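Local coordinates for putative fructose-bisphosphate aldolase (Coccidioides immitis, PDB 3PM6), which belongs to the class II fructose-bisphosphate aldolase family, folds as a parallel beta/alpha (TIM) barrel and binds a zinc ion, at residues 124-129 against 177-182; 146-151 against 223-228; 42-47 against 75-80; 36-41 against 273-278. One frame throughout, in Å; residues are numbered along the deposited sequence.

Interaction 1: 124-129 against 177-182; sequences FSKEEN and SEEFVA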
loop_
_atom_site.group_PDB
_atom_site.type_symbol
_atom_site.label_atom_id
_atom_site.label_comp_id
_atom_site.label_asym_id
_atom_site.label_seq_id
_atom_site.Cartn_x
_atom_site.Cartn_y
_atom_site.Cartn_z
ATOM N N PHE A 124 8.607 18.301 23.907
ATOM C CA PHE A 124 9.184 18.304 25.246
ATOM C C PHE A 124 9.994 19.577 25.437
ATOM O O PHE A 124 10.235 20.314 24.467
ATOM C CB PHE A 124 10.045 17.026 25.464
ATOM C CG PHE A 124 9.263 15.743 25.327
ATOM C CD1 PHE A 124 8.340 15.362 26.304
ATOM C CD2 PHE A 124 9.410 14.940 24.188
ATOM C CE1 PHE A 124 7.577 14.187 26.163
ATOM C CE2 PHE A 124 8.660 13.758 24.019
ATOM C CZ PHE A 124 7.738 13.373 25.003
ATOM N N SER A 125 10.402 19.849 26.683
ATOM C CA SER A 125 11.294 20.984 26.983
ATOM C C SER A 125 12.553 20.776 26.179
ATOM O O SER A 125 12.881 19.620 25.792
ATOM C CB SER A 125 11.631 21.049 28.488
ATOM O OG SER A 125 12.372 19.916 28.922
ATOM N N LYS A 126 13.245 21.876 25.911
ATOM C CA LYS A 126 14.484 21.842 25.148
ATOM C C LYS A 126 15.474 20.772 25.629
ATOM O O LYS A 126 16.029 20.002 24.840
ATOM C CB LYS A 126 15.148 23.230 25.175
ATOM C CG LYS A 126 16.378 23.291 24.327
ATOM C CD LYS A 126 17.210 24.543 24.589
ATOM C CE LYS A 126 18.417 24.249 25.479
ATOM N NZ LYS A 126 19.045 22.920 25.113
ATOM N N GLU A 127 15.720 20.754 26.934
ATOM C CA GLU A 127 16.725 19.859 27.536
ATOM C C GLU A 127 16.297 18.375 27.425
ATOM O O GLU A 127 17.101 17.503 27.158
ATOM C CB GLU A 127 16.985 20.300 28.991
ATOM C CG GLU A 127 17.564 21.751 29.160
ATOM C CD GLU A 127 16.513 22.920 29.212
ATOM O OE1 GLU A 127 15.253 22.729 29.232
ATOM O OE2 GLU A 127 16.984 24.078 29.230
ATOM N N GLU A 128 15.013 18.103 27.591
ATOM C CA GLU A 128 14.481 16.764 27.376
ATOM C C GLU A 128 14.538 16.353 25.892
ATOM O O GLU A 128 14.908 15.217 25.564
ATOM C CB GLU A 128 13.046 16.688 27.928
ATOM C CG GLU A 128 12.391 15.304 27.849
ATOM C CD GLU A 128 12.941 14.321 28.882
ATOM O OE1 GLU A 128 14.010 14.557 29.503
ATOM O OE2 GLU A 128 12.284 13.296 29.072
ATOM N N ASN A 129 14.174 17.270 25.008
ATOM C CA ASN A 129 14.299 17.079 23.557
ATOM C C ASN A 129 15.755 16.666 23.238
ATOM O O ASN A 129 15.985 15.658 22.563
ATOM C CB ASN A 129 13.862 18.397 22.878
ATOM C CG ASN A 129 13.913 18.379 21.344
ATOM O OD1 ASN A 129 14.467 17.468 20.701
ATOM N ND2 ASN A 129 13.351 19.462 20.740
ATOM N N SER A 177 20.775 24.989 17.695
ATOM C CA SER A 177 21.185 24.172 16.536
ATOM C C SER A 177 22.502 23.446 16.774
ATOM O O SER A 177 22.590 22.224 16.577
ATOM C CB SER A 177 21.292 25.026 15.282
ATOM O OG SER A 177 20.039 25.578 14.934
ATOM N N GLU A 178 23.516 24.209 17.194
ATOM C CA GLU A 178 24.818 23.676 17.637
ATOM C C GLU A 178 24.666 22.606 18.707
ATOM O O GLU A 178 25.268 21.545 18.583
ATOM C CB GLU A 178 25.715 24.812 18.177
ATOM C CG GLU A 178 26.490 25.590 17.099
ATOM C CD GLU A 178 26.922 26.985 17.558
ATOM O OE1 GLU A 178 27.108 27.169 18.793
ATOM O OE2 GLU A 178 27.060 27.900 16.690
ATOM N N GLU A 179 23.870 22.877 19.746
ATOM C CA GLU A 179 23.584 21.849 20.765
ATOM C C GLU A 179 23.066 20.563 20.107
ATOM O O GLU A 179 23.491 19.471 20.476
ATOM C CB GLU A 179 22.604 22.323 21.883
ATOM C CG GLU A 179 22.898 23.750 22.481
ATOM C CD GLU A 179 21.910 24.210 23.610
ATOM O OE1 GLU A 179 21.321 25.348 23.561
ATOM O OE2 GLU A 179 21.770 23.424 24.574
ATOM N N PHE A 180 22.173 20.680 19.123
ATOM C CA PHE A 180 21.606 19.478 18.488
ATOM C C PHE A 180 22.594 18.735 17.575
ATOM O O PHE A 180 22.564 17.494 17.500
ATOM C CB PHE A 180 20.273 19.757 17.803
ATOM C CG PHE A 180 19.107 19.665 18.729
ATOM C CD1 PHE A 180 18.403 18.482 18.846
ATOM C CD2 PHE A 180 18.720 20.758 19.501
ATOM C CE1 PHE A 180 17.350 18.388 19.715
ATOM C CE2 PHE A 180 17.658 20.666 20.372
ATOM C CZ PHE A 180 16.966 19.492 20.479
ATOM N N VAL A 181 23.476 19.478 16.911
ATOM C CA VAL A 181 24.539 18.863 16.080
ATOM C C VAL A 181 25.404 17.860 16.896
ATOM O O VAL A 181 25.816 16.824 16.378
ATOM C CB VAL A 181 25.437 19.955 15.413
ATOM C CG1 VAL A 181 26.783 19.394 14.947
ATOM C CG2 VAL A 181 24.723 20.622 14.239
ATOM N N ALA A 182 25.682 18.187 18.159
ATOM C CA ALA A 182 26.456 17.295 19.059
ATOM C C ALA A 182 25.730 15.987 19.389
ATOM O O ALA A 182 26.357 15.040 19.873
ATOM C CB ALA A 182 26.857 18.025 20.361
#
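K126 and E179 form a salt bridge between helices 126-141 and 174-181 on the outside of the TIM barrel, while N129 and F180 meet beside it. K126 NZ lies 2.8 Å from E179 OE2 and comes from above the carboxylate, 48° out of its plane. The two side chains cross at about a right angle: E179 runs extended beyond CG, whereas the lysine chain bends at its last two torsions (chi3 101°) to bring the ammonium down onto it. Deeper in, the amide of N129 approaches the rim of the F180 ring, its OD1 3.2 Å from CE1. OD1 near the ring plane makes this an edge contact, and the 65° between amide and ring planes rules out a parallel stack.

A second shell surrounds the N129-F180 pair. F180 also packs against L130 and T133 of the facing helix and L188 of the strand below, and N129 ND2 is hydrogen-bonded to the backbone oxygen of E150, which probably restrains the turn of the amide. Ahead of K126, S125 occupies the N-cap, where its OG accepts a weak bond from E128 N at 3.5 Å.

Interaction 2: 146-151 against 223-228; sequences ATEAEP and GLVLHG. With ZN (zinc ion), chain S.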
loop_
_atom_site.group_PDB
_atom_site.type_symbol
_atom_site.label_atom_id
_atom_site.label_comp_id
_atom_site.label_asym_id
_atom_site.label_seq_id
_atom_site.Cartn_x
_atom_site.Cartn_y
_atom_site.Cartn_z
ATOM N N ALA A 146 19.657 6.961 9.357
ATOM C CA ALA A 146 19.927 8.381 9.466
ATOM C C ALA A 146 18.783 9.104 10.223
ATOM O O ALA A 146 17.674 8.573 10.339
ATOM C CB ALA A 146 20.088 8.965 8.080
ATOM N N THR A 147 19.041 10.295 10.752
ATOM C CA THR A 147 18.070 10.938 11.654
ATOM C C THR A 147 17.945 12.430 11.442
ATOM O O THR A 147 18.881 13.085 11.011
ATOM C CB THR A 147 18.371 10.718 13.158
ATOM O OG1 THR A 147 19.634 11.266 13.470
ATOM C CG2 THR A 147 18.360 9.265 13.545
ATOM N N GLU A 148 16.773 12.942 11.754
ATOM C CA GLU A 148 16.461 14.367 11.641
ATOM C C GLU A 148 15.908 14.712 12.993
ATOM O O GLU A 148 15.205 13.899 13.574
ATOM C CB GLU A 148 15.397 14.576 10.565
ATOM C CG GLU A 148 14.818 15.982 10.447
ATOM C CD GLU A 148 13.755 16.074 9.352
ATOM O OE1 GLU A 148 13.930 15.451 8.271
ATOM O OE2 GLU A 148 12.731 16.757 9.576
ATOM N N ALA A 149 16.209 15.911 13.478
ATOM C CA ALA A 149 15.684 16.400 14.727
ATOM C C ALA A 149 15.239 17.839 14.578
ATOM O O ALA A 149 15.573 18.503 13.589
ATOM C CB ALA A 149 16.729 16.267 15.827
ATOM N N GLU A 150 14.434 18.285 15.535
ATOM C CA GLU A 150 13.871 19.644 15.514
ATOM C C GLU A 150 14.370 20.500 16.678
ATOM O O GLU A 150 13.864 20.402 17.815
ATOM C CB GLU A 150 12.350 19.581 15.557
ATOM C CG GLU A 150 11.659 20.932 15.425
ATOM C CD GLU A 150 10.144 20.767 15.222
ATOM O OE1 GLU A 150 9.727 19.939 14.397
ATOM O OE2 GLU A 150 9.377 21.486 15.865
ATOM N N PRO A 151 15.330 21.388 16.404
ATOM C CA PRO A 151 15.897 22.216 17.484
ATOM C C PRO A 151 14.999 23.407 17.735
ATOM O O PRO A 151 15.429 24.557 17.593
ATOM C CB PRO A 151 17.230 22.677 16.898
ATOM C CG PRO A 151 17.032 22.658 15.429
ATOM C CD PRO A 151 15.902 21.722 15.095
ATOM N N GLY A 223 22.342 18.814 7.222
ATOM C CA GLY A 223 21.376 19.241 6.195
ATOM C C GLY A 223 20.188 19.960 6.839
ATOM O O GLY A 223 19.889 19.745 8.007
ATOM N N LEU A 224 19.545 20.860 6.112
ATOM C CA LEU A 224 18.456 21.646 6.698
ATOM C C LEU A 224 17.169 21.248 6.029
ATOM O O LEU A 224 17.150 21.080 4.814
ATOM C CB LEU A 224 18.715 23.139 6.534
ATOM C CG LEU A 224 19.933 23.687 7.288
ATOM C CD1 LEU A 224 20.107 25.198 7.029
ATOM C CD2 LEU A 224 19.815 23.430 8.803
ATOM N N VAL A 225 16.116 21.107 6.829
ATOM C CA VAL A 225 14.858 20.499 6.413
ATOM C C VAL A 225 13.743 21.488 6.648
ATOM O O VAL A 225 13.557 21.984 7.776
ATOM C CB VAL A 225 14.586 19.153 7.175
ATOM C CG1 VAL A 225 13.347 18.445 6.632
ATOM C CG2 VAL A 225 15.795 18.223 7.013
ATOM N N LEU A 226 12.994 21.747 5.571
ATOM C CA LEU A 226 11.891 22.685 5.573
ATOM C C LEU A 226 10.576 21.958 5.857
ATOM O O LEU A 226 10.165 21.059 5.115
ATOM C CB LEU A 226 11.809 23.415 4.225
ATOM C CG LEU A 226 10.705 24.494 4.062
ATOM C CD1 LEU A 226 10.751 25.551 5.150
ATOM C CD2 LEU A 226 10.790 25.178 2.704
ATOM N N HIS A 227 9.919 22.391 6.919
ATOM C CA HIS A 227 8.573 21.924 7.306
ATOM C C HIS A 227 7.562 23.050 7.143
ATOM O O HIS A 227 7.957 24.237 7.154
ATOM C CB HIS A 227 8.583 21.525 8.793
ATOM C CG HIS A 227 9.263 20.222 9.053
ATOM N ND1 HIS A 227 8.567 19.077 9.342
ATOM C CD2 HIS A 227 10.576 19.877 9.041
ATOM C CE1 HIS A 227 9.418 18.071 9.488
ATOM N NE2 HIS A 227 10.641 18.532 9.321
ATOM N N GLY A 228 6.278 22.676 7.036
ATOM C CA GLY A 228 5.190 23.607 6.851
ATOM C C GLY A 228 5.164 24.354 5.514
ATOM O O GLY A 228 4.675 25.494 5.415
HETATM ZN ZN ZN S . 6.506 18.655 9.361
#
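E148 and H227 reach toward each other across the interior of the barrel, from strand 146-149 and from the end of strand 223-226, with strand 187-188 between them in the sheet order. The one hydrogen bond of the contact runs from H227 NE2 to E148 OE2, at 2.8 Å and nearly straight (168°). The oxygen lies in the imidazole plane and is met nearly along its own C-O bond, although the carboxylate as a whole is turned 80° to the ring. An extended chain, with CG opposite the backbone N (chi1 172°), carries the acid this far. Its other oxygen, OE1, forms a salt bridge with K247.

Metal coordination comes next: H227 ND1 binds zinc at 2.1 Å, and H91 and H196 supply the other two protein ligands. Van der Waals packing completes the contact, as both V225 methyls lie against the carboxylate, CG1 lying 3.4 Å from E148 OE2. All three touching residues are buried.

With ND1 bound to zinc, NE2 is left to carry the ring proton and donate it to E148, which is placed as a second-shell residue and probably restrains the rotation of the ring.

Interaction 3: 42-47 against 75-80; sequences AIIRAA and ASACRA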
loop_
_atom_site.group_PDB
_atom_site.type_symbol
_atom_site.label_atom_id
_atom_site.label_comp_id
_atom_site.label_asym_id
_atom_site.label_seq_id
_atom_site.Cartn_x
_atom_site.Cartn_y
_atom_site.Cartn_z
ATOM N N ALA A 42 2.066 7.674 -6.899
ATOM C CA ALA A 42 2.191 9.061 -7.383
ATOM C C ALA A 42 3.617 9.577 -7.274
ATOM O O ALA A 42 4.127 10.214 -8.216
ATOM C CB ALA A 42 1.190 10.001 -6.661
ATOM N N ILE A 43 4.280 9.296 -6.151
ATOM C CA ILE A 43 5.670 9.743 -5.969
ATOM C C ILE A 43 6.680 9.054 -6.896
ATOM O O ILE A 43 7.507 9.729 -7.504
ATOM C CB ILE A 43 6.193 9.554 -4.517
ATOM C CG1 ILE A 43 5.428 10.453 -3.535
ATOM C CG2 ILE A 43 7.693 9.855 -4.452
ATOM C CD1 ILE A 43 5.485 9.906 -2.080
ATOM N N ILE A 44 6.643 7.725 -6.961
ATOM C CA ILE A 44 7.529 6.965 -7.856
ATOM C C ILE A 44 7.342 7.440 -9.301
ATOM O O ILE A 44 8.308 7.625 -9.994
ATOM C CB ILE A 44 7.239 5.427 -7.843
ATOM C CG1 ILE A 44 7.240 4.838 -6.414
ATOM C CG2 ILE A 44 8.242 4.697 -8.749
ATOM C CD1 ILE A 44 8.467 5.119 -5.622
ATOM N N ARG A 45 6.095 7.621 -9.737
ATOM C CA ARG A 45 5.832 7.979 -11.134
ATOM C C ARG A 45 6.312 9.398 -11.427
ATOM O O ARG A 45 6.971 9.651 -12.451
ATOM C CB ARG A 45 4.342 7.890 -11.441
ATOM C CG ARG A 45 3.864 6.542 -11.816
ATOM C CD ARG A 45 2.344 6.567 -11.800
ATOM N NE ARG A 45 1.819 5.216 -11.668
ATOM C CZ ARG A 45 0.563 4.866 -11.917
ATOM N NH1 ARG A 45 -0.338 5.756 -12.330
ATOM N NH2 ARG A 45 0.214 3.602 -11.774
ATOM N N ALA A 46 5.980 10.316 -10.519
ATOM C CA ALA A 46 6.388 11.708 -10.652
ATOM C C ALA A 46 7.894 11.790 -10.707
ATOM O O ALA A 46 8.434 12.414 -11.596
ATOM C CB ALA A 46 5.845 12.555 -9.495
ATOM N N ALA A 47 8.565 11.108 -9.787
ATOM C CA ALA A 47 10.016 11.108 -9.702
ATOM C C ALA A 47 10.669 10.500 -10.954
ATOM O O ALA A 47 11.692 10.997 -11.438
ATOM C CB ALA A 47 10.487 10.347 -8.438
ATOM N N ALA A 75 9.004 0.705 1.027
ATOM C CA ALA A 75 10.461 0.438 0.991
ATOM C C ALA A 75 10.797 -0.286 -0.307
ATOM O O ALA A 75 11.818 -0.005 -0.967
ATOM C CB ALA A 75 10.916 -0.397 2.184
ATOM N N SER A 76 9.907 -1.197 -0.674
ATOM C CA SER A 76 10.078 -1.976 -1.878
ATOM C C SER A 76 9.944 -1.098 -3.130
ATOM O O SER A 76 10.812 -1.132 -3.995
ATOM C CB SER A 76 9.079 -3.144 -1.880
ATOM O OG SER A 76 9.104 -3.760 -3.135
ATOM N N ALA A 77 8.885 -0.290 -3.212
ATOM C CA ALA A 77 8.760 0.681 -4.297
ATOM C C ALA A 77 10.037 1.537 -4.455
ATOM O O ALA A 77 10.450 1.814 -5.587
ATOM C CB ALA A 77 7.533 1.574 -4.095
ATOM N N CYS A 78 10.637 1.947 -3.328
ATOM C CA CYS A 78 11.870 2.748 -3.329
ATOM C C CYS A 78 13.007 2.048 -4.059
ATOM O O CYS A 78 13.645 2.654 -4.927
ATOM C CB CYS A 78 12.344 3.080 -1.888
ATOM S SG CYS A 78 11.412 4.338 -1.076
ATOM N N ARG A 79 13.266 0.799 -3.661
ATOM C CA ARG A 79 14.311 -0.051 -4.230
ATOM C C ARG A 79 14.164 -0.243 -5.727
ATOM O O ARG A 79 15.154 -0.190 -6.434
ATOM C CB ARG A 79 14.346 -1.440 -3.571
ATOM C CG ARG A 79 14.667 -1.455 -2.062
ATOM C CD ARG A 79 16.014 -0.817 -1.720
ATOM N NE ARG A 79 16.059 -0.320 -0.339
ATOM C CZ ARG A 79 16.831 -0.811 0.635
ATOM N NH1 ARG A 79 17.642 -1.847 0.407
ATOM N NH2 ARG A 79 16.795 -0.257 1.850
ATOM N N ALA A 80 12.931 -0.455 -6.190
ATOM C CA ALA A 80 12.647 -0.780 -7.583
ATOM C C ALA A 80 12.638 0.433 -8.519
ATOM O O ALA A 80 12.577 0.274 -9.745
ATOM C CB ALA A 80 11.315 -1.524 -7.681
#
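I44 meets A77 without any ring, side-chain amide or charged group between them; the flat unit involved is the peptide that joins A77 to C78. I44 CD1 stands over one face of it, almost directly above the carbonyl oxygen, 3.9 Å from A77 O; A77 C is 4.1 Å away. The same methyl is, toward the other end of the peptide, 4.5 Å from C78 N. A77 CB projects on that same side of the plane, so the isoleucine methyl rests in the angle between a side chain and its own backbone. No atom of segment 42-47 comes in at the peptide's edge.

The remainder is plain van der Waals packing: CD1 and CG1 of I44 each lie 4.0 Å from A77 CB. The isoleucine turns CG1 opposite its carbonyl carbon (chi1 -53°), and a second bend of similar size at chi2 (-54°) swings CD1 over the neighbouring helix. Because alanine presents a single methyl, the backbones can come close, with the CA atoms of I44 and A77 7.3 Å apart. The shared surface is nevertheless small, 94 Å² over both sides, and no hydrogen bond crosses.

Helices 37-49 and 69-80 are outer helices of the TIM barrel, and strand 54-58 lies between them in the chain. I44 and C78 both rest on I56 of that strand and on I85 of strand 85-92. On the outside, L69 of the second subunit packs on A77, while its Y65 packs on R45.

Interaction 4: 36-41 against 273-278; sequences NLEGIL and RLHEEV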
loop_
_atom_site.group_PDB
_atom_site.type_symbol
_atom_site.label_atom_id
_atom_site.label_comp_id
_atom_site.label_asym_id
_atom_site.label_seq_id
_atom_site.Cartn_x
_atom_site.Cartn_y
_atom_site.Cartn_z
ATOM N N ASN A 36 -0.970 6.172 1.819
ATOM C CA ASN A 36 -1.551 5.133 1.024
ATOM C C ASN A 36 -0.721 4.796 -0.220
ATOM O O ASN A 36 0.211 5.529 -0.629
ATOM C CB ASN A 36 -3.001 5.504 0.649
ATOM C CG ASN A 36 -3.113 6.899 0.052
ATOM O OD1 ASN A 36 -2.369 7.266 -0.864
ATOM N ND2 ASN A 36 -4.031 7.688 0.588
ATOM N N LEU A 37 -1.041 3.646 -0.785
ATOM C CA LEU A 37 -0.380 3.159 -1.987
ATOM C C LEU A 37 -0.562 4.113 -3.167
ATOM O O LEU A 37 0.348 4.259 -3.953
ATOM C CB LEU A 37 -0.909 1.757 -2.349
ATOM C CG LEU A 37 -0.575 1.054 -3.668
ATOM C CD1 LEU A 37 0.888 1.065 -3.982
ATOM C CD2 LEU A 37 -1.034 -0.382 -3.569
ATOM N N GLU A 38 -1.716 4.765 -3.291
ATOM C CA GLU A 38 -1.872 5.751 -4.342
ATOM C C GLU A 38 -0.791 6.845 -4.245
ATOM O O GLU A 38 -0.257 7.290 -5.254
ATOM C CB GLU A 38 -3.271 6.385 -4.332
ATOM C CG GLU A 38 -4.399 5.410 -4.622
ATOM C CD GLU A 38 -5.071 4.865 -3.360
ATOM O OE1 GLU A 38 -4.365 4.593 -2.365
ATOM O OE2 GLU A 38 -6.307 4.692 -3.376
ATOM N N GLY A 39 -0.501 7.292 -3.029
ATOM C CA GLY A 39 0.497 8.334 -2.833
ATOM C C GLY A 39 1.896 7.827 -3.126
ATOM O O GLY A 39 2.710 8.557 -3.690
ATOM N N ILE A 40 2.170 6.572 -2.744
ATOM C CA ILE A 40 3.453 5.914 -3.039
ATOM C C ILE A 40 3.636 5.872 -4.575
ATOM O O ILE A 40 4.678 6.254 -5.094
ATOM C CB ILE A 40 3.527 4.496 -2.378
ATOM C CG1 ILE A 40 3.603 4.599 -0.840
ATOM C CG2 ILE A 40 4.667 3.643 -2.961
ATOM C CD1 ILE A 40 3.144 3.339 -0.104
ATOM N N LEU A 41 2.597 5.462 -5.291
ATOM C CA LEU A 41 2.689 5.338 -6.752
ATOM C C LEU A 41 2.842 6.704 -7.382
ATOM O O LEU A 41 3.661 6.868 -8.295
ATOM C CB LEU A 41 1.462 4.628 -7.339
ATOM C CG LEU A 41 1.506 3.125 -7.092
ATOM C CD1 LEU A 41 0.259 2.431 -7.637
ATOM C CD2 LEU A 41 2.776 2.531 -7.718
ATOM N N ARG A 273 -10.960 3.193 -11.628
ATOM C CA ARG A 273 -10.739 4.542 -12.173
ATOM C C ARG A 273 -10.577 5.568 -11.058
ATOM O O ARG A 273 -9.846 6.550 -11.193
ATOM C CB ARG A 273 -11.891 4.953 -13.105
ATOM C CG ARG A 273 -11.613 6.222 -13.899
ATOM C CD ARG A 273 -10.855 5.919 -15.178
ATOM N NE ARG A 273 -10.226 7.106 -15.749
ATOM C CZ ARG A 273 -8.912 7.277 -15.881
ATOM N NH1 ARG A 273 -8.070 6.335 -15.488
ATOM N NH2 ARG A 273 -8.434 8.389 -16.433
ATOM N N LEU A 274 -11.286 5.343 -9.957
ATOM C CA LEU A 274 -11.101 6.148 -8.753
ATOM C C LEU A 274 -9.628 6.143 -8.328
ATOM O O LEU A 274 -9.041 7.200 -8.114
ATOM C CB LEU A 274 -11.982 5.600 -7.651
ATOM C CG LEU A 274 -12.697 6.561 -6.729
ATOM C CD1 LEU A 274 -13.413 7.644 -7.522
ATOM C CD2 LEU A 274 -13.686 5.763 -5.879
ATOM N N HIS A 275 -9.018 4.953 -8.272
ATOM C CA HIS A 275 -7.628 4.821 -7.830
ATOM C C HIS A 275 -6.693 5.490 -8.814
ATOM O O HIS A 275 -5.717 6.106 -8.411
ATOM C CB HIS A 275 -7.232 3.355 -7.653
ATOM C CG HIS A 275 -7.813 2.727 -6.428
ATOM N ND1 HIS A 275 -7.616 3.243 -5.167
ATOM C CD2 HIS A 275 -8.577 1.626 -6.265
ATOM C CE1 HIS A 275 -8.249 2.493 -4.278
ATOM N NE2 HIS A 275 -8.853 1.514 -4.921
ATOM N N GLU A 276 -7.002 5.343 -10.101
ATOM C CA GLU A 276 -6.220 5.953 -11.164
ATOM C C GLU A 276 -6.237 7.464 -11.076
ATOM O O GLU A 276 -5.181 8.107 -11.184
ATOM C CB GLU A 276 -6.702 5.475 -12.544
ATOM C CG GLU A 276 -6.322 3.995 -12.855
ATOM C CD GLU A 276 -7.031 3.412 -14.106
ATOM O OE1 GLU A 276 -7.645 4.173 -14.907
ATOM O OE2 GLU A 276 -6.967 2.183 -14.280
ATOM N N GLU A 277 -7.427 8.023 -10.861
ATOM C CA GLU A 277 -7.591 9.481 -10.848
ATOM C C GLU A 277 -6.910 10.170 -9.643
ATOM O O GLU A 277 -6.217 11.185 -9.828
ATOM C CB GLU A 277 -9.075 9.884 -11.027
ATOM C CG GLU A 277 -9.605 9.549 -12.444
ATOM C CD GLU A 277 -10.916 10.263 -12.806
ATOM O OE1 GLU A 277 -11.256 11.261 -12.141
ATOM O OE2 GLU A 277 -11.610 9.827 -13.749
ATOM N N VAL A 278 -7.037 9.589 -8.439
ATOM C CA VAL A 278 -6.338 10.143 -7.284
ATOM C C VAL A 278 -4.822 10.088 -7.453
ATOM O O VAL A 278 -4.119 11.011 -7.052
ATOM C CB VAL A 278 -6.775 9.533 -5.915
ATOM C CG1 VAL A 278 -8.239 9.892 -5.621
ATOM C CG2 VAL A 278 -6.559 8.016 -5.853
#
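E38 and H275 make the tight part of this contact, where H275 ND1 gives a hydrogen bond to E38 OE2 at 2.6 Å. It is markedly bent, with an angle of 132° at the hydrogen. The oxygen sits close to the imidazole plane, yet the nitrogen approaches from above the carboxylate, 43° out of its plane. A kink at chi2 (97°) folds the glutamate so that its CG packs 3.6 Å from V278 CG2 while the acid turns to the histidine.

These residues join helix 37-49, which follows the first strand of the TIM barrel, to the long C-terminal helix 271-292. The start of the former is closed by N36, whose OD1 caps G39 N at 2.9 Å. The pairing also lies at the dimer interface: H275 NE2 is hydrogen-bonded to N36 ND2 of the second subunit, and Y65 of that subunit packs on E38.

By contrast, R273 is exposed and touches nothing of 36-41. Its ion pair with E277 is long, NE to OE2 3.6 Å, with the oxygen well out of the guanidinium plane, leaving attraction of charge without a directed N-H. Nearby E276 is held more firmly, its OE2 hydrogen-bonded to W61 NE1 of the second subunit.

From the N terminus, 36-41 opens interaction 4 and the same helix, 37-49, opens interaction 3 further along; I40 CG2 and A77 CB touch at 3.7 Å, joining the two contacts. Interaction 3 closes first, at 75-80, tying neighbouring outer helices. Interactions 1 and 2 then cross: 124-129 and 146-151 open before 177-182 closes the first and 223-228 the second. They adjoin where F180 CD2 packs 3.6 Å from P151 CB, linking the helical layer to the barrel interior. Interaction 4 closes last, at 273-278, and encloses the other three. Interactions 3 and 4 both touch the second subunit; interaction 1 lies across the chain's centre from them.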